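Side-chain contacts in YARHG domain-containing protein (PDB 4G2A), which is of unknown function but combines a strand-rich DUF4424 region with a helical YARHG domain and possibly binds a nutrient: residues Met64-Pro69 against Tyr93-Thr98; Tyr239-Val244 against Tyr274-Arg279; Glu288-Ser291 against Trp295-Pro298. One frame throughout, in Å; residues are numbered along the deposited sequence.

How the interactions relate
Interaction 1 belongs to the strand-rich, DUF4424-related part of the chain, while interactions 2 and 3 share the helical YARHG domain on the opposite side of the molecule's centre, with the centres of interactions 1 and 2 about 37 Å apart. Interaction 1 is purely aromatic and partly buried. In interaction 2, chiefly polar, Val-240, Gln-276 and Tyr-277 are buried, while the partly exposed Arg-241 reaches a sulfate. Interaction 3 is again aromatic and mostly buried. Interactions 2 and 3 touch: Trp-295 lies against Tyr-239 and Val-240, Tyr-296 packs on the backbone of Ala-275, and its OH reaches the backbone O of Arg-279, so both hold the region around the end of helix 263-275.

Interaction 1: residues Met64-Pro69 against Tyr93-Thr98; sequences MAFPFP and YDFLVT
The strands carrying Phe-66 and Phe-95 run in opposite directions without pairing: no backbone hydrogen bond joins them, and even the nearest CA atoms, those of Phe-66 and Val-97, are 9.4 Å apart. Two rings join the segments. Phe-66 and Phe-95 each send their CB toward the other segment, and in both CG stands anti to the backbone N (chi1 167° and 179°), which extends the two side chains past each other in opposite senses. The rings end as an offset stack, with centroids 4.6 Å apart and planes inclined by 20°; this slid geometry keeps the two pi clouds from lying squarely over each other. Phe-95 reaches over one face of Phe-66, its CE1 above the rim rather than the middle, 3.6 Å from Phe-66 CG. Phe-95 CZ continues the overlap backward along the side chain, 3.7 Å from Phe-66 CB, whereas Phe-95 CD1 lies 3.9 Å from Phe-66 CD2. The overlap thus runs along one side of the Phe-66 ring, from its CB to CE2.

Both strands are part of the curled beta arrangement of the DUF4424-related region, where 60-68 pairs with 123-131, which pairs with 102-110, which in turn pairs with 95-99; the stack joins the two outer members of this succession, which do not pair with each other. Other aromatic side chains enlarge the patch. His-141 meets both rings, edge-to-face in the case of Phe-95, Tyr-143 meets Phe-66, and Tyr-125 lies by Phe-95 as well as by Phe-68. Phe-66 is buried, but Phe-95 retains some exposure just after the corner that the chain turns at Asp-94.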
loop_
_atom_site.group_PDB
_atom_site.type_symbol
_atom_site.label_atom_id
_atom_site.label_comp_id
_atom_site.label_asym_id
_atom_site.label_seq_id
_atom_site.Cartn_x
_atom_site.Cartn_y
_atom_site.Cartn_z
HETATM N N MSE A 64 -3.156 4.971 -25.401
HETATM C CA MSE A 64 -2.820 4.280 -24.161
HETATM C C MSE A 64 -3.754 4.741 -23.090
HETATM O O MSE A 64 -4.172 5.899 -23.111
HETATM C CB MSE A 64 -1.386 4.572 -23.739
HETATM C CG MSE A 64 -0.353 3.804 -24.490
HETATM SE SE MSE A 64 1.321 3.879 -23.506
HETATM C CE MSE A 64 2.464 3.193 -24.934
ATOM N N ALA A 65 -4.052 3.861 -22.121
ATOM C CA ALA A 65 -4.944 4.201 -21.022
ATOM C C ALA A 65 -4.385 3.779 -19.686
ATOM O O ALA A 65 -3.783 2.699 -19.579
ATOM C CB ALA A 65 -6.297 3.549 -21.234
ATOM N N PHE A 66 -4.595 4.640 -18.657
ATOM C CA PHE A 66 -4.267 4.355 -17.258
ATOM C C PHE A 66 -5.593 4.078 -16.537
ATOM O O PHE A 66 -6.307 5.034 -16.273
ATOM C CB PHE A 66 -3.474 5.490 -16.571
ATOM C CG PHE A 66 -3.403 5.360 -15.053
ATOM C CD1 PHE A 66 -2.466 4.526 -14.450
ATOM C CD2 PHE A 66 -4.257 6.087 -14.232
ATOM C CE1 PHE A 66 -2.374 4.438 -13.054
ATOM C CE2 PHE A 66 -4.171 5.985 -12.835
ATOM C CZ PHE A 66 -3.222 5.169 -12.260
ATOM N N PRO A 67 -5.955 2.796 -16.246
ATOM C CA PRO A 67 -7.225 2.522 -15.551
ATOM C C PRO A 67 -7.131 2.790 -14.064
ATOM O O PRO A 67 -6.060 2.665 -13.474
ATOM C CB PRO A 67 -7.474 1.036 -15.817
ATOM C CG PRO A 67 -6.291 0.536 -16.557
ATOM C CD PRO A 67 -5.210 1.549 -16.483
ATOM N N PHE A 68 -8.246 3.131 -13.437
ATOM C CA PHE A 68 -8.203 3.427 -12.002
ATOM C C PHE A 68 -9.537 3.120 -11.294
ATOM O O PHE A 68 -10.605 3.201 -11.913
ATOM C CB PHE A 68 -7.816 4.917 -11.780
ATOM C CG PHE A 68 -8.633 5.909 -12.572
ATOM C CD1 PHE A 68 -9.902 6.300 -12.140
ATOM C CD2 PHE A 68 -8.133 6.474 -13.729
ATOM C CE1 PHE A 68 -10.652 7.226 -12.868
ATOM C CE2 PHE A 68 -8.885 7.407 -14.456
ATOM C CZ PHE A 68 -10.143 7.766 -14.031
ATOM N N PRO A 69 -9.494 2.813 -9.975
ATOM C CA PRO A 69 -10.763 2.668 -9.226
ATOM C C PRO A 69 -11.360 4.046 -8.925
ATOM O O PRO A 69 -10.662 5.059 -8.959
ATOM C CB PRO A 69 -10.330 1.937 -7.939
ATOM C CG PRO A 69 -8.884 2.290 -7.748
ATOM C CD PRO A 69 -8.315 2.683 -9.086
ATOM N N TYR A 93 -4.703 10.762 -7.474
ATOM C CA TYR A 93 -4.614 12.200 -7.315
ATOM C C TYR A 93 -3.449 12.751 -8.072
ATOM O O TYR A 93 -2.349 12.204 -7.990
ATOM C CB TYR A 93 -4.490 12.549 -5.808
ATOM C CG TYR A 93 -5.617 11.962 -5.002
ATOM C CD1 TYR A 93 -6.873 12.561 -4.988
ATOM C CD2 TYR A 93 -5.466 10.751 -4.337
ATOM C CE1 TYR A 93 -7.939 11.990 -4.300
ATOM C CE2 TYR A 93 -6.535 10.156 -3.669
ATOM C CZ TYR A 93 -7.765 10.790 -3.641
ATOM O OH TYR A 93 -8.828 10.232 -2.984
ATOM N N ASP A 94 -3.685 13.868 -8.770
ATOM C CA ASP A 94 -2.691 14.661 -9.505
ATOM C C ASP A 94 -1.900 13.785 -10.466
ATOM O O ASP A 94 -0.667 13.783 -10.461
ATOM C CB ASP A 94 -1.757 15.430 -8.535
ATOM C CG ASP A 94 -2.511 16.256 -7.499
ATOM O OD1 ASP A 94 -3.307 17.140 -7.903
ATOM O OD2 ASP A 94 -2.330 15.998 -6.287
ATOM N N PHE A 95 -2.628 13.006 -11.257
ATOM C CA PHE A 95 -2.060 12.152 -12.283
ATOM C C PHE A 95 -1.416 13.008 -13.347
ATOM O O PHE A 95 -2.059 13.893 -13.920
ATOM C CB PHE A 95 -3.136 11.257 -12.899
ATOM C CG PHE A 95 -2.604 10.357 -13.987
ATOM C CD1 PHE A 95 -1.956 9.163 -13.672
ATOM C CD2 PHE A 95 -2.751 10.700 -15.331
ATOM C CE1 PHE A 95 -1.449 8.332 -14.679
ATOM C CE2 PHE A 95 -2.266 9.857 -16.339
ATOM C CZ PHE A 95 -1.617 8.679 -16.005
ATOM N N LEU A 96 -0.130 12.754 -13.583
ATOM C CA LEU A 96 0.675 13.396 -14.600
ATOM C C LEU A 96 1.345 12.317 -15.442
ATOM O O LEU A 96 1.973 11.417 -14.877
ATOM C CB LEU A 96 1.746 14.320 -13.978
ATOM C CG LEU A 96 1.296 15.479 -13.097
ATOM C CD1 LEU A 96 2.499 16.107 -12.428
ATOM C CD2 LEU A 96 0.491 16.525 -13.891
ATOM N N VAL A 97 1.214 12.409 -16.783
ATOM C CA VAL A 97 1.840 11.502 -17.741
ATOM C C VAL A 97 2.704 12.316 -18.714
ATOM O O VAL A 97 2.296 13.392 -19.178
ATOM C CB VAL A 97 0.835 10.553 -18.471
ATOM C CG1 VAL A 97 -0.346 11.305 -19.088
ATOM C CG2 VAL A 97 1.528 9.664 -19.503
ATOM N N THR A 98 3.936 11.813 -18.954
ATOM C CA THR A 98 4.892 12.355 -19.915
ATOM C C THR A 98 5.179 11.275 -20.970
ATOM O O THR A 98 5.350 10.099 -20.630
ATOM C CB THR A 98 6.194 12.873 -19.258
ATOM O OG1 THR A 98 7.008 11.778 -18.854
ATOM C CG2 THR A 98 5.950 13.820 -18.090
#

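Interaction 2: residues Tyr239-Val244 against Tyr274-Arg279; sequences YVRYKV and YAQYGR. With SO4 (sulfate ion), chain M; SO4 (sulfate ion), chain C.
Arg-241 NH2 is gripped by two oxygens: O4 of a sulfate ion (chain M) at 2.7 Å and the hydroxyl OH of Tyr-277 at 3.1 Å. The acceptors Gln-276 and Tyr-277 sit in the sequence Tyr-274 to Gly-278, YAQYG, which probably corresponds to the Tyr-Ala-Arg-His-Gly signature after which the YARHG domain is named. Here helix 263-275 runs into a type I beta turn from Ala-275 to Gly-278, and helix 236-250 supplies the arginine.

A straighter bond is made by Arg-241 NE, which gives its hydrogen to Gln-276 OE1 over 2.8 Å with an N-H...O angle of 174°. The oxygen lies in the guanidinium plane and is met nearly along the C=O axis, although the guanidinium and amide planes are 83° apart. The bond to Tyr-277 is more bent, with OH tilted out of that plane. Arg-241 has CG anti to its carbonyl carbon, and the extended chain carries the guanidinium out to the amide of Gln-276, which it crosses at about a right angle. NH1 completes the hold on the sulfate, probably a crystallisation ion, by a 3.1 Å bond to O2.

Asp-311 is the second-shell partner: Gln-276 NE2 bonds to Asp-311 OD1 and Tyr-277 OH is hydrogen-bonded to Asp-311 OD2, so one carboxylate positions both protein acceptors of the arginine. NE2 also bonds to Ile-273 O. The glutamine's amide is therefore gripped at both its ends, which fixes its rotation.

Nearer the backbones the contact turns apolar. Gln-276 CG, anti to the backbone N (chi1 -172°), rests against Val-240 CG1, 3.7 Å away.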
loop_
_atom_site.group_PDB
_atom_site.type_symbol
_atom_site.label_atom_id
_atom_site.label_comp_id
_atom_site.label_asym_id
_atom_site.label_seq_id
_atom_site.Cartn_x
_atom_site.Cartn_y
_atom_site.Cartn_z
ATOM N N TYR A 239 -0.641 -2.028 14.404
ATOM C CA TYR A 239 -0.326 -3.325 14.984
ATOM C C TYR A 239 -0.783 -3.369 16.445
ATOM O O TYR A 239 -1.502 -4.287 16.835
ATOM C CB TYR A 239 1.170 -3.675 14.870
ATOM C CG TYR A 239 1.534 -4.868 15.720
ATOM C CD1 TYR A 239 1.268 -6.164 15.287
ATOM C CD2 TYR A 239 2.059 -4.703 16.998
ATOM C CE1 TYR A 239 1.538 -7.269 16.098
ATOM C CE2 TYR A 239 2.329 -5.796 17.816
ATOM C CZ TYR A 239 2.076 -7.078 17.358
ATOM O OH TYR A 239 2.353 -8.156 18.162
ATOM N N VAL A 240 -0.379 -2.370 17.242
ATOM C CA VAL A 240 -0.712 -2.276 18.668
ATOM C C VAL A 240 -2.234 -2.147 18.871
ATOM O O VAL A 240 -2.769 -2.772 19.778
ATOM C CB VAL A 240 0.086 -1.128 19.351
ATOM C CG1 VAL A 240 -0.293 -0.961 20.828
ATOM C CG2 VAL A 240 1.579 -1.380 19.225
ATOM N N ARG A 241 -2.936 -1.409 18.015
ATOM C CA ARG A 241 -4.382 -1.256 18.156
ATOM C C ARG A 241 -5.159 -2.534 17.835
ATOM O O ARG A 241 -5.952 -2.980 18.652
ATOM C CB ARG A 241 -4.894 -0.099 17.297
ATOM C CG ARG A 241 -4.456 1.209 17.895
ATOM C CD ARG A 241 -5.019 2.417 17.219
ATOM N NE ARG A 241 -4.561 3.613 17.927
ATOM C CZ ARG A 241 -4.934 4.848 17.621
ATOM N NH1 ARG A 241 -5.785 5.062 16.624
ATOM N NH2 ARG A 241 -4.476 5.878 18.322
ATOM N N TYR A 242 -4.912 -3.142 16.695
ATOM C CA TYR A 242 -5.689 -4.294 16.276
ATOM C C TYR A 242 -5.201 -5.634 16.811
ATOM O O TYR A 242 -6.017 -6.549 16.908
ATOM C CB TYR A 242 -5.766 -4.327 14.760
ATOM C CG TYR A 242 -6.610 -3.204 14.208
ATOM C CD1 TYR A 242 -6.061 -1.951 13.951
ATOM C CD2 TYR A 242 -7.964 -3.388 13.954
ATOM C CE1 TYR A 242 -6.828 -0.923 13.405
ATOM C CE2 TYR A 242 -8.745 -2.371 13.404
ATOM C CZ TYR A 242 -8.174 -1.137 13.132
ATOM O OH TYR A 242 -8.960 -0.138 12.600
ATOM N N LYS A 243 -3.912 -5.769 17.153
ATOM C CA LYS A 243 -3.381 -7.039 17.641
ATOM C C LYS A 243 -3.170 -7.059 19.156
ATOM O O LYS A 243 -2.988 -8.143 19.715
ATOM C CB LYS A 243 -2.058 -7.405 16.932
ATOM C CG LYS A 243 -2.137 -7.487 15.402
ATOM C CD LYS A 243 -3.099 -8.540 14.858
ATOM C CE LYS A 243 -2.735 -9.955 15.235
ATOM N NZ LYS A 243 -3.630 -10.923 14.553
ATOM N N VAL A 244 -3.171 -5.894 19.823
ATOM C CA VAL A 244 -2.928 -5.872 21.264
ATOM C C VAL A 244 -4.115 -5.251 22.003
ATOM O O VAL A 244 -4.664 -5.925 22.862
ATOM C CB VAL A 244 -1.572 -5.216 21.677
ATOM C CG1 VAL A 244 -1.294 -5.422 23.159
ATOM C CG2 VAL A 244 -0.391 -5.772 20.856
ATOM N N TYR A 274 0.916 2.873 26.301
ATOM C CA TYR A 274 1.679 4.120 26.275
ATOM C C TYR A 274 2.826 4.083 25.257
ATOM O O TYR A 274 3.136 5.115 24.671
ATOM C CB TYR A 274 2.277 4.383 27.670
ATOM C CG TYR A 274 1.259 4.464 28.780
ATOM C CD1 TYR A 274 0.626 5.664 29.083
ATOM C CD2 TYR A 274 0.991 3.361 29.587
ATOM C CE1 TYR A 274 -0.266 5.762 30.145
ATOM C CE2 TYR A 274 0.060 3.436 30.625
ATOM C CZ TYR A 274 -0.564 4.641 30.901
ATOM O OH TYR A 274 -1.467 4.755 31.931
ATOM N N ALA A 275 3.484 2.903 25.095
ATOM C CA ALA A 275 4.617 2.637 24.179
ATOM C C ALA A 275 4.201 2.822 22.729
ATOM O O ALA A 275 5.033 3.114 21.871
ATOM C CB ALA A 275 5.139 1.235 24.392
ATOM N N GLN A 276 2.892 2.663 22.484
ATOM C CA GLN A 276 2.127 2.873 21.249
ATOM C C GLN A 276 2.423 4.275 20.688
ATOM O O GLN A 276 2.512 4.439 19.479
ATOM C CB GLN A 276 0.611 2.755 21.620
ATOM C CG GLN A 276 -0.378 2.746 20.459
ATOM C CD GLN A 276 -1.825 2.999 20.846
ATOM O OE1 GLN A 276 -2.651 3.388 20.005
ATOM N NE2 GLN A 276 -2.183 2.810 22.111
ATOM N N TYR A 277 2.571 5.282 21.582
ATOM C CA TYR A 277 2.804 6.680 21.214
ATOM C C TYR A 277 4.266 7.122 21.428
ATOM O O TYR A 277 4.603 8.294 21.256
ATOM C CB TYR A 277 1.833 7.580 22.003
ATOM C CG TYR A 277 0.382 7.179 21.815
ATOM C CD1 TYR A 277 -0.259 7.361 20.589
ATOM C CD2 TYR A 277 -0.340 6.589 22.849
ATOM C CE1 TYR A 277 -1.582 6.976 20.401
ATOM C CE2 TYR A 277 -1.661 6.191 22.670
ATOM C CZ TYR A 277 -2.284 6.404 21.447
ATOM O OH TYR A 277 -3.590 6.040 21.236
ATOM N N GLY A 278 5.115 6.181 21.789
ATOM C CA GLY A 278 6.537 6.434 21.968
ATOM C C GLY A 278 6.976 6.989 23.303
ATOM O O GLY A 278 7.967 7.725 23.357
ATOM N N ARG A 279 6.284 6.603 24.398
ATOM C CA ARG A 279 6.668 7.023 25.741
ATOM C C ARG A 279 8.053 6.476 26.039
ATOM O O ARG A 279 8.355 5.355 25.638
ATOM C CB ARG A 279 5.659 6.522 26.777
ATOM C CG ARG A 279 5.939 7.028 28.194
ATOM C CD ARG A 279 5.186 6.219 29.211
ATOM N NE ARG A 279 5.376 6.745 30.556
ATOM C CZ ARG A 279 6.360 6.386 31.370
ATOM N NH1 ARG A 279 7.268 5.506 30.976
ATOM N NH2 ARG A 279 6.452 6.917 32.581
HETATM S S SO4 M . -6.949 8.694 17.617
HETATM O O1 SO4 M . -7.919 9.182 18.608
HETATM O O2 SO4 M . -7.528 7.554 16.883
HETATM O O3 SO4 M . -6.617 9.774 16.664
HETATM O O4 SO4 M . -5.730 8.273 18.321
HETATM S S SO4 C . 9.182 3.895 33.516
HETATM O O1 SO4 C . 9.689 5.187 33.051
HETATM O O2 SO4 C . 9.640 3.662 34.881
HETATM O O3 SO4 C . 7.741 3.943 33.470
HETATM O O4 SO4 C . 9.621 2.789 32.692
#

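Interaction 3: residues Glu288-Ser291 against Trp295-Pro298; sequences EYFS and WYVP
An aromatic cluster in the YARHG domain, made by Phe-290, Trp-295 and Tyr-296, packs the last part of helix 284-291 against the loop that follows it. Phe-290 is its centre, and the two loop rings meet it at different places. Its CB sits over one face of the Tyr-296 ring, a CH-pi contact of 3.7 Å to the ring centroid and only 15° off the normal. The carbonyl O of Phe-290 lies close by, 3.2 Å from Tyr-296 CD2, so the helix backbone also packs on this ring. The two rings themselves are inclined by 42° and are neither stacked nor edge-to-face.

Further out, the rim of the phenylalanine meets the indole: Trp-295 CH2 comes in at the edge of the Phe-290 ring, near its plane, 3.5 Å from CE1 and 3.6 Å from CD1. The indole reaches that point because Trp-295 holds CG between its backbone N and carbonyl carbon (chi1 44°), which swings the six-membered ring toward the helix. Within the helix, Tyr-289 CD2 stands over the centre of one face of Phe-290.

Tyr-296 is enclosed on both faces, since Pro-298 N approaches the one opposite Phe-290 CB. Its hydroxyl is hydrogen-bonded to the backbone O of Arg-279, which ties the cluster to the chain just after the beta turn Ala-275 to Gly-278. Phe-281 stacks on Phe-290, while Thr-272 and Ala-275 of helix 263-275 touch both Phe-290 and Trp-295. At the surface Ser-291 points away from the loop, and its OG gives a 2.7 Å hydrogen bond to Glu-288 O from above the carbonyl plane. The whole is an aromatic cluster, here forming a small hydrophobic core between a short helix, its following loop and helix 263-275 of the YARHG domain.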
loop_
_atom_site.group_PDB
_atom_site.type_symbol
_atom_site.label_atom_id
_atom_site.label_comp_id
_atom_site.label_asym_id
_atom_site.label_seq_id
_atom_site.Cartn_x
_atom_site.Cartn_y
_atom_site.Cartn_z
ATOM N N GLU A 288 14.359 -2.292 28.012
ATOM C CA GLU A 288 14.879 -3.437 27.275
ATOM C C GLU A 288 13.798 -4.146 26.444
ATOM O O GLU A 288 14.104 -4.586 25.327
ATOM C CB GLU A 288 15.528 -4.444 28.235
ATOM C CG GLU A 288 16.627 -5.256 27.566
ATOM C CD GLU A 288 16.834 -6.664 28.092
ATOM O OE1 GLU A 288 16.908 -6.840 29.331
ATOM O OE2 GLU A 288 16.976 -7.587 27.258
ATOM N N TYR A 289 12.565 -4.293 27.001
ATOM C CA TYR A 289 11.427 -4.948 26.347
ATOM C C TYR A 289 10.965 -4.196 25.088
ATOM O O TYR A 289 10.808 -4.813 24.038
ATOM C CB TYR A 289 10.263 -5.106 27.331
ATOM C CG TYR A 289 8.994 -5.691 26.746
ATOM C CD1 TYR A 289 8.824 -7.067 26.639
ATOM C CD2 TYR A 289 7.915 -4.875 26.409
ATOM C CE1 TYR A 289 7.651 -7.611 26.122
ATOM C CE2 TYR A 289 6.729 -5.410 25.909
ATOM C CZ TYR A 289 6.594 -6.781 25.788
ATOM O OH TYR A 289 5.424 -7.317 25.319
ATOM N N PHE A 290 10.736 -2.886 25.193
ATOM C CA PHE A 290 10.283 -2.098 24.049
ATOM C C PHE A 290 11.427 -1.784 23.079
ATOM O O PHE A 290 11.165 -1.553 21.899
ATOM C CB PHE A 290 9.551 -0.823 24.494
ATOM C CG PHE A 290 8.271 -1.146 25.230
ATOM C CD1 PHE A 290 7.193 -1.723 24.565
ATOM C CD2 PHE A 290 8.171 -0.945 26.601
ATOM C CE1 PHE A 290 6.030 -2.062 25.254
ATOM C CE2 PHE A 290 7.008 -1.286 27.290
ATOM C CZ PHE A 290 5.940 -1.827 26.612
ATOM N N SER A 291 12.693 -1.830 23.544
ATOM C CA SER A 291 13.827 -1.621 22.641
ATOM C C SER A 291 13.830 -2.704 21.556
ATOM O O SER A 291 14.171 -2.418 20.415
ATOM C CB SER A 291 15.145 -1.640 23.406
ATOM O OG SER A 291 15.586 -2.955 23.706
ATOM N N TRP A 295 7.767 -2.104 16.424
ATOM C CA TRP A 295 6.774 -1.034 16.333
ATOM C C TRP A 295 7.088 0.153 17.223
ATOM O O TRP A 295 6.592 1.261 16.961
ATOM C CB TRP A 295 5.373 -1.559 16.663
ATOM C CG TRP A 295 5.295 -2.464 17.849
ATOM C CD1 TRP A 295 5.302 -3.827 17.840
ATOM C CD2 TRP A 295 5.122 -2.070 19.216
ATOM N NE1 TRP A 295 5.170 -4.310 19.120
ATOM C CE2 TRP A 295 5.018 -3.252 19.983
ATOM C CE3 TRP A 295 4.996 -0.823 19.867
ATOM C CZ2 TRP A 295 4.795 -3.232 21.366
ATOM C CZ3 TRP A 295 4.775 -0.805 21.237
ATOM C CH2 TRP A 295 4.686 -1.997 21.972
ATOM N N TYR A 296 7.892 -0.084 18.283
ATOM C CA TYR A 296 8.262 0.935 19.238
ATOM C C TYR A 296 9.375 1.810 18.718
ATOM O O TYR A 296 10.473 1.343 18.384
ATOM C CB TYR A 296 8.635 0.335 20.596
ATOM C CG TYR A 296 9.083 1.371 21.602
ATOM C CD1 TYR A 296 8.156 2.153 22.293
ATOM C CD2 TYR A 296 10.435 1.577 21.865
ATOM C CE1 TYR A 296 8.566 3.096 23.233
ATOM C CE2 TYR A 296 10.854 2.514 22.801
ATOM C CZ TYR A 296 9.917 3.270 23.485
ATOM O OH TYR A 296 10.343 4.199 24.401
ATOM N N VAL A 297 9.077 3.108 18.718
ATOM C CA VAL A 297 9.945 4.207 18.313
ATOM C C VAL A 297 9.814 5.262 19.418
ATOM O O VAL A 297 8.702 5.745 19.638
ATOM C CB VAL A 297 9.553 4.732 16.889
ATOM C CG1 VAL A 297 10.197 6.079 16.573
ATOM C CG2 VAL A 297 9.909 3.715 15.817
ATOM N N PRO A 298 10.889 5.585 20.181
ATOM C CA PRO A 298 10.752 6.617 21.225
ATOM C C PRO A 298 10.422 7.980 20.604
ATOM O O PRO A 298 11.019 8.369 19.600
ATOM C CB PRO A 298 12.121 6.611 21.924
ATOM C CG PRO A 298 12.790 5.358 21.483
ATOM C CD PRO A 298 12.284 5.103 20.103
#